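Local coordinates for putative solute-binding component of ABC transporter (PDB 4YS6), which probably captures sugars for an ABC transporter as its solute-binding component, and holds beta-D-glucopyranose in the cleft between its two lobes, at residues 169-174 / 210-215; 134-139 / 329-334. All coordinates share one frame; numbering follows the deposited sequence.

Contact 1: residues 169-174 / 210-215; sequences IFTGDP and KVATAG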
ATOM      1  N   ILE A 169      -2.833 -16.290  -2.677  1.00 13.19           N
ATOM      2  CA  ILE A 169      -3.072 -14.854  -2.763  1.00 10.84           C
ATOM      3  C   ILE A 169      -3.145 -14.246  -1.372  1.00 10.88           C
ATOM      4  O   ILE A 169      -3.828 -14.788  -0.510  1.00 12.82           O
ATOM      5  CB  ILE A 169      -4.392 -14.562  -3.484  1.00 11.92           C
ATOM      6  CG1 ILE A 169      -4.419 -15.151  -4.897  1.00 13.05           C
ATOM      7  CG2 ILE A 169      -4.647 -13.065  -3.555  1.00 15.45           C
ATOM      8  CD1 ILE A 169      -5.837 -15.321  -5.425  1.00 16.97           C
ATOM      9  N   PHE A 170      -2.426 -13.144  -1.184  1.00 11.23           N
ATOM     10  CA  PHE A 170      -2.419 -12.387   0.080  1.00 13.51           C
ATOM     11  C   PHE A 170      -2.614 -10.925  -0.236  1.00 13.21           C
ATOM     12  O   PHE A 170      -1.763 -10.345  -0.916  1.00 14.84           O
ATOM     13  CB  PHE A 170      -1.112 -12.557   0.830  1.00 15.28           C
ATOM     14  CG  PHE A 170      -0.925 -13.918   1.430  1.00 10.54           C
ATOM     15  CD1 PHE A 170      -0.696 -15.018   0.616  1.00 12.45           C
ATOM     16  CD2 PHE A 170      -0.968 -14.097   2.808  1.00 15.19           C
ATOM     17  CE1 PHE A 170      -0.552 -16.278   1.176  1.00 15.01           C
ATOM     18  CE2 PHE A 170      -0.805 -15.350   3.361  1.00 14.87           C
ATOM     19  CZ  PHE A 170      -0.611 -16.439   2.537  1.00 16.43           C
ATOM     20  N   THR A 171      -3.724 -10.333   0.199  1.00 13.16           N
ATOM     21  CA  THR A 171      -3.875  -8.890   0.038  1.00 14.01           C
ATOM     22  C   THR A 171      -3.940  -8.187   1.411  1.00 16.18           C
ATOM     23  O   THR A 171      -3.590  -8.759   2.457  1.00 13.00           O
ATOM     24  CB  THR A 171      -5.097  -8.532  -0.865  1.00 19.66           C
ATOM     25  OG1 THR A 171      -5.002  -7.160  -1.302  1.00 16.45           O
ATOM     26  CG2 THR A 171      -6.412  -8.757  -0.154  1.00 16.80           C
ATOM     27  N   GLY A 172      -4.306  -6.914   1.392  1.00 12.95           N
ATOM     28  CA  GLY A 172      -4.161  -6.083   2.559  1.00 12.82           C
ATOM     29  C   GLY A 172      -5.380  -6.065   3.449  1.00 13.69           C
ATOM     30  O   GLY A 172      -6.253  -6.936   3.381  1.00 15.00           O
ATOM     31  N   ASP A 173      -5.436  -5.048   4.304  1.00 14.80           N
ATOM     32  CA  ASP A 173      -6.487  -4.969   5.306  1.00 16.99           C
ATOM     33  C   ASP A 173      -7.795  -4.584   4.639  1.00 13.25           C
ATOM     34  O   ASP A 173      -7.815  -3.705   3.773  1.00 16.78           O
ATOM     35  CB  ASP A 173      -6.123  -3.957   6.374  1.00 17.03           C
ATOM     36  CG  ASP A 173      -7.149  -3.897   7.486  1.00 19.32           C
ATOM     37  OD1 ASP A 173      -7.062  -4.725   8.427  1.00 20.25           O
ATOM     38  OD2 ASP A 173      -8.073  -3.056   7.395  1.00 20.51           O
ATOM     39  N   PRO A 174      -8.901  -5.218   5.051  1.00 15.90           N
ATOM     40  CA  PRO A 174     -10.167  -4.899   4.386  1.00 17.11           C
ATOM     41  C   PRO A 174     -10.690  -3.479   4.665  1.00 18.66           C
ATOM     42  O   PRO A 174     -11.602  -3.025   3.997  1.00 24.08           O
ATOM     43  CB  PRO A 174     -11.143  -5.944   4.946  1.00 28.96           C
ATOM     44  CG  PRO A 174     -10.353  -6.899   5.747  1.00 24.92           C
ATOM     45  CD  PRO A 174      -9.016  -6.315   6.034  1.00 17.70           C
ATOM     46  N   LYS A 210     -11.501 -13.528   1.736  1.00 17.35           N
ATOM     47  CA  LYS A 210     -10.763 -14.708   2.185  1.00 18.59           C
ATOM     48  C   LYS A 210      -9.235 -14.510   2.144  1.00 20.80           C
ATOM     49  O   LYS A 210      -8.499 -15.207   2.836  1.00 17.84           O
ATOM     50  CB  LYS A 210     -11.121 -15.917   1.331  1.00 16.83           C
ATOM     51  CG  LYS A 210     -12.570 -16.404   1.447  1.00 23.36           C
ATOM     52  CD  LYS A 210     -12.719 -17.760   0.739  1.00 42.74           C
ATOM     53  CE  LYS A 210     -14.138 -18.342   0.806  1.00 58.21           C
ATOM     54  NZ  LYS A 210     -15.145 -17.555   0.031  1.00 61.63           N
ATOM     55  N   VAL A 211      -8.756 -13.590   1.315  1.00 15.65           N
ATOM     56  CA  VAL A 211      -7.310 -13.412   1.148  1.00 15.26           C
ATOM     57  C   VAL A 211      -6.755 -12.148   1.793  1.00 15.24           C
ATOM     58  O   VAL A 211      -5.533 -11.923   1.788  1.00 12.82           O
ATOM     59  CB  VAL A 211      -6.929 -13.414  -0.345  1.00 15.35           C
ATOM     60  CG1 VAL A 211      -7.313 -14.748  -0.951  1.00 18.48           C
ATOM     61  CG2 VAL A 211      -7.603 -12.289  -1.107  1.00 14.45           C
ATOM     62  N   ALA A 212      -7.647 -11.329   2.350  1.00 15.26           N
ATOM     63  CA  ALA A 212      -7.260 -10.096   3.017  1.00 14.97           C
ATOM     64  C   ALA A 212      -6.466 -10.393   4.278  1.00 17.41           C
ATOM     65  O   ALA A 212      -6.720 -11.369   4.953  1.00 21.99           O
ATOM     66  CB  ALA A 212      -8.489  -9.273   3.368  1.00 20.30           C
ATOM     67  N   THR A 213      -5.491  -9.546   4.573  1.00 14.95           N
ATOM     68  CA  THR A 213      -4.616  -9.747   5.731  1.00 15.78           C
ATOM     69  C   THR A 213      -4.844  -8.610   6.713  1.00 14.73           C
ATOM     70  O   THR A 213      -4.477  -7.470   6.453  1.00 13.85           O
ATOM     71  CB  THR A 213      -3.113  -9.792   5.335  1.00 16.23           C
ATOM     72  OG1 THR A 213      -2.896 -10.739   4.276  1.00 16.30           O
ATOM     73  CG2 THR A 213      -2.228 -10.195   6.550  1.00 16.63           C
ATOM     74  N   ALA A 214      -5.428  -8.930   7.861  1.00 15.44           N
ATOM     75  CA  ALA A 214      -5.694  -7.921   8.881  1.00 17.33           C
ATOM     76  C   ALA A 214      -4.464  -7.084   9.267  1.00 18.63           C
ATOM     77  O   ALA A 214      -3.383  -7.620   9.553  1.00 17.64           O
ATOM     78  CB  ALA A 214      -6.265  -8.605  10.118  1.00 22.28           C
ATOM     79  N   GLY A 215      -4.631  -5.758   9.245  1.00 16.64           N
ATOM     80  CA  GLY A 215      -3.570  -4.836   9.580  1.00 17.89           C
ATOM     81  C   GLY A 215      -2.361  -4.845   8.677  1.00 14.50           C
ATOM     82  O   GLY A 215      -1.328  -4.286   9.043  1.00 16.95           O
TER
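Thr171 and Thr213 carry much of the polar pairing between 169-174 and 210-215. The Thr171 N-H reaches Val211 O at 2.9 Å in a nearly straight bond (167°). The hydroxyl of Thr213 then serves as donor, its OG1 lying 2.8 Å from Thr171 O and almost in line with that C=O bond. Its chi1 of -52° sets OG1 beside its own backbone N, on the side where Thr171 O lies. One residue further on, Thr213 N gives a more bent bond to Gly172 O, 3.0 Å away. At the far end a carboxylate takes over: Asp173 OD1 accepts the N-H of Gly215 at 2.8 Å on its anti side, while OD2 is held by Gly175 N.

The loop after strand 165-170 belongs to a set typical of periplasmic binding proteins, those leaving the C-terminal ends of the parallel strands and facing the ligand cleft. The strand runs out here toward the glucose pocket, and residues 212-215, which follow the short helix 208-211, pass alongside the emerging chain; Gly172 lies close to the bound sugar without being among the residues that line its pocket.

The apolar part sits mainly at the strand end. Val211 touches both Ile169 and Thr171: its CG1 meets Ile169 CB at 3.9 Å, and CG2 touches the CG2 methyls of both Ile169 and Thr171. Tyr183 of helix 177-195 touches both Val211 and Thr171. The methyl of Ala212 packs against Pro174 CG at 3.8 Å. The Phe170 ring offers its edge to Thr213 OG1, with Arg224 in cation-pi contact.

Contact 2: residues 134-139 / 329-334; sequences SYYATF and VPSYLC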
ATOM      1  N   SER A 134     -11.360  16.828   0.853  1.00 14.40           N
ATOM      2  CA  SER A 134     -11.148  17.843  -0.169  1.00 17.26           C
ATOM      3  C   SER A 134     -10.434  17.263  -1.389  1.00 16.51           C
ATOM      4  O   SER A 134     -10.846  17.467  -2.545  1.00 15.15           O
ATOM      5  CB  SER A 134     -10.318  19.009   0.397  1.00 20.32           C
ATOM      6  OG  SER A 134     -10.882  19.525   1.612  1.00 25.02           O
ATOM      7  N   TYR A 135      -9.334  16.577  -1.099  1.00 13.06           N
ATOM      8  CA  TYR A 135      -8.415  16.030  -2.094  1.00 12.96           C
ATOM      9  C   TYR A 135      -7.845  14.712  -1.645  1.00 12.41           C
ATOM     10  O   TYR A 135      -7.871  14.372  -0.459  1.00 12.47           O
ATOM     11  CB  TYR A 135      -7.251  16.996  -2.392  1.00 13.18           C
ATOM     12  CG  TYR A 135      -7.711  18.313  -2.971  1.00 13.83           C
ATOM     13  CD1 TYR A 135      -8.010  18.447  -4.327  1.00 14.34           C
ATOM     14  CD2 TYR A 135      -7.871  19.414  -2.156  1.00 15.95           C
ATOM     15  CE1 TYR A 135      -8.483  19.643  -4.824  1.00 17.45           C
ATOM     16  CE2 TYR A 135      -8.326  20.615  -2.658  1.00 22.33           C
ATOM     17  CZ  TYR A 135      -8.628  20.720  -3.975  1.00 19.78           C
ATOM     18  OH  TYR A 135      -9.075  21.921  -4.446  1.00 23.07           O
ATOM     19  N   TYR A 136      -7.321  13.973  -2.621  1.00 12.33           N
ATOM     20  CA  TYR A 136      -6.715  12.657  -2.414  1.00 11.86           C
ATOM     21  C   TYR A 136      -5.400  12.638  -3.188  1.00 12.75           C
ATOM     22  O   TYR A 136      -5.369  12.963  -4.378  1.00 12.85           O
ATOM     23  CB  TYR A 136      -7.660  11.567  -2.904  1.00 11.83           C
ATOM     24  CG  TYR A 136      -7.191  10.136  -2.796  1.00 11.42           C
ATOM     25  CD1 TYR A 136      -6.482   9.686  -1.703  1.00 11.06           C
ATOM     26  CD2 TYR A 136      -7.501   9.222  -3.802  1.00 11.48           C
ATOM     27  CE1 TYR A 136      -6.097   8.348  -1.601  1.00 11.16           C
ATOM     28  CE2 TYR A 136      -7.128   7.911  -3.722  1.00 11.53           C
ATOM     29  CZ  TYR A 136      -6.435   7.466  -2.642  1.00 12.21           C
ATOM     30  OH  TYR A 136      -6.085   6.127  -2.601  1.00 12.08           O
ATOM     31  N   ALA A 137      -4.325  12.249  -2.507  1.00 12.53           N
ATOM     32  CA  ALA A 137      -3.018  12.080  -3.129  1.00 12.01           C
ATOM     33  C   ALA A 137      -2.569  10.663  -2.924  1.00 13.30           C
ATOM     34  O   ALA A 137      -2.515  10.195  -1.792  1.00 12.80           O
ATOM     35  CB  ALA A 137      -2.025  12.998  -2.529  1.00 16.37           C
ATOM     36  N   THR A 138      -2.198   9.981  -3.995  1.00 11.25           N
ATOM     37  CA  THR A 138      -1.826   8.574  -3.868  1.00 10.88           C
ATOM     38  C   THR A 138      -0.980   8.159  -5.082  1.00 11.05           C
ATOM     39  O   THR A 138      -0.656   8.994  -5.932  1.00 13.47           O
ATOM     40  CB  THR A 138      -3.092   7.715  -3.727  1.00 10.87           C
ATOM     41  OG1 THR A 138      -2.741   6.364  -3.409  1.00 14.81           O
ATOM     42  CG2 THR A 138      -3.902   7.758  -5.015  1.00 15.59           C
ATOM     43  N   PHE A 139      -0.570   6.900  -5.123  1.00 12.80           N
ATOM     44  CA  PHE A 139      -0.023   6.311  -6.336  1.00 13.47           C
ATOM     45  C   PHE A 139      -1.169   5.657  -7.089  1.00 12.27           C
ATOM     46  O   PHE A 139      -2.277   5.501  -6.567  1.00 15.43           O
ATOM     47  CB  PHE A 139       1.111   5.317  -5.998  1.00 12.44           C
ATOM     48  CG  PHE A 139       2.328   6.000  -5.475  1.00 11.60           C
ATOM     49  CD1 PHE A 139       2.400   6.372  -4.145  1.00 14.91           C
ATOM     50  CD2 PHE A 139       3.377   6.318  -6.313  1.00 15.58           C
ATOM     51  CE1 PHE A 139       3.500   7.059  -3.657  1.00 16.78           C
ATOM     52  CE2 PHE A 139       4.484   7.000  -5.807  1.00 18.19           C
ATOM     53  CZ  PHE A 139       4.522   7.378  -4.495  1.00 15.96           C
ATOM     54  N   VAL A 329     -13.638  12.104  -5.585  1.00 14.24           N
ATOM     55  CA  VAL A 329     -12.707  12.977  -4.880  1.00 12.72           C
ATOM     56  C   VAL A 329     -11.603  13.378  -5.862  1.00 13.44           C
ATOM     57  O   VAL A 329     -11.014  12.522  -6.505  1.00 16.04           O
ATOM     58  CB  VAL A 329     -12.114  12.291  -3.629  1.00 15.10           C
ATOM     59  CG1 VAL A 329     -11.114  13.202  -2.960  1.00 17.47           C
ATOM     60  CG2 VAL A 329     -13.229  11.904  -2.672  1.00 15.51           C
ATOM     61  N   PRO A 330     -11.366  14.687  -6.025  1.00 12.70           N
ATOM     62  CA  PRO A 330     -10.298  15.080  -6.957  1.00 12.67           C
ATOM     63  C   PRO A 330      -8.974  14.565  -6.459  1.00 14.00           C
ATOM     64  O   PRO A 330      -8.656  14.761  -5.276  1.00 15.46           O
ATOM     65  CB  PRO A 330     -10.336  16.600  -6.948  1.00 18.80           C
ATOM     66  CG  PRO A 330     -11.667  16.965  -6.369  1.00 19.41           C
ATOM     67  CD  PRO A 330     -12.098  15.844  -5.483  1.00 13.82           C
ATOM     68  N   SER A 331      -8.254  13.874  -7.340  1.00 12.30           N
ATOM     69  CA  SER A 331      -7.054  13.135  -6.941  1.00 13.50           C
ATOM     70  C   SER A 331      -5.833  13.431  -7.766  1.00 14.91           C
ATOM     71  O   SER A 331      -5.921  13.809  -8.935  1.00 14.01           O
ATOM     72  CB  SER A 331      -7.307  11.635  -7.006  1.00 13.71           C
ATOM     73  OG  SER A 331      -8.467  11.258  -6.274  1.00 14.98           O
ATOM     74  N   TYR A 332      -4.678  13.239  -7.148  1.00 12.11           N
ATOM     75  CA  TYR A 332      -3.418  13.211  -7.883  1.00 12.19           C
ATOM     76  C   TYR A 332      -2.829  11.836  -7.710  1.00 15.04           C
ATOM     77  O   TYR A 332      -2.581  11.411  -6.583  1.00 14.94           O
ATOM     78  CB  TYR A 332      -2.429  14.269  -7.422  1.00 14.01           C
ATOM     79  CG  TYR A 332      -1.295  14.399  -8.393  1.00 13.97           C
ATOM     80  CD1 TYR A 332      -0.231  13.513  -8.367  1.00 18.17           C
ATOM     81  CD2 TYR A 332      -1.323  15.360  -9.375  1.00 16.22           C
ATOM     82  CE1 TYR A 332       0.803  13.605  -9.295  1.00 22.20           C
ATOM     83  CE2 TYR A 332      -0.295  15.460 -10.311  1.00 19.12           C
ATOM     84  CZ  TYR A 332       0.757  14.576 -10.254  1.00 23.84           C
ATOM     85  OH  TYR A 332       1.774  14.677 -11.173  1.00 31.60           O
ATOM     86  N   LEU A 333      -2.627  11.156  -8.833  1.00 14.12           N
ATOM     87  CA  LEU A 333      -2.059   9.809  -8.860  1.00 14.85           C
ATOM     88  C   LEU A 333      -0.621   9.857  -9.370  1.00 17.40           C
ATOM     89  O   LEU A 333      -0.385  10.220 -10.531  1.00 15.93           O
ATOM     90  CB  LEU A 333      -2.882   8.904  -9.762  1.00 11.81           C
ATOM     91  CG  LEU A 333      -4.150   8.244  -9.215  1.00 22.20           C
ATOM     92  CD1 LEU A 333      -5.025   9.184  -8.440  1.00 24.93           C
ATOM     93  CD2 LEU A 333      -4.943   7.580 -10.350  1.00 20.90           C
ATOM     94  N   CYS A 334       0.322   9.538  -8.491  1.00 16.69           N
ATOM     95  CA  CYS A 334       1.725   9.411  -8.881  1.00 17.61           C
ATOM     96  C   CYS A 334       1.982   8.035  -9.510  1.00 18.97           C
ATOM     97  O   CYS A 334       1.257   7.066  -9.272  1.00 15.51           O
ATOM     98  CB  CYS A 334       2.648   9.603  -7.685  1.00 19.20           C
ATOM     99  SG  CYS A 334       2.464  11.165  -6.722  1.00 33.38           S
TER
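Two neighbouring parallel strands, 135-139 and 331-339, join here in the mixed sheet of one lobe of this periplasmic binding protein fold. Some 190 residues separate the two segments, so a late strand is laid beside an early one, between strands 135-139 and 289-291, after the excursion through the other lobe. The short strand axes lie 4.4 Å apart at closest approach and diverge by 17°.

The backbone bonds alternate as parallel pairing requires. Tyr136 takes part through both its N-H, to Pro330 O, and its carbonyl, which accepts from Tyr332 N at 2.9 Å. Thr138 repeats the pattern with Tyr332 O and Cys334 N, the latter bond to Thr138 O being 2.8 Å long.

On the face bearing Tyr136, Thr138, Ser331 and Leu333, the edge of the Tyr136 ring meets the serine hydroxyl, CD2 to Ser331 OG being 3.3 Å. That hydroxyl donates back along its own segment to Val329 O. With chi1 at 179°, Tyr136 CG stands opposite the backbone N, and the ring runs on until OH reaches Asp124 O. The same carbonyl accepts from Thr138 OG1, so two side chains of this strand grip one oxygen of Asp124, a residue of the glucose pocket, and probably help to position it. The Thr138 and Leu333 side chains lie alongside, pointing the same way, CG2 to CD1 3.9 Å, while Val329 CG1 touches Tyr136 CB at 3.8 Å.

On the opposite face, which bears Ala137, Tyr332, Phe139 and Cys334, Leu297 of helix 294-309 touches Ala137 and Phe139. Here Phe139 CD2 meets Cys334 CB at 3.6 Å, and Cys334 SG makes a distant sulfur-aromatic contact above the Phe139 ring face, 4.9 Å from its centroid and 16° off the normal.

Contact 1 and contact 2 lie on opposite sides of the chain's centre, with their own centres 23 Å apart and no atoms touching, and they belong to different sheets. Both are partly buried, but contact 1 has exposed residues (Pro174, Ala214) and contact 2 none. Contact 2 joins two strands inside a sheet, so its hydrogen bonds between the strands are backbone to backbone and its side chains divide between the two faces. Contact 1 joins a strand end and its following loop to a chain leaving a helix, and there a threonine hydroxyl and a carboxylate supplement the main-chain bonds. Residues 169-174 and 210-215 fall within the long excursion that contact 2 closes, and each contact approaches the bound glucose from its own lobe.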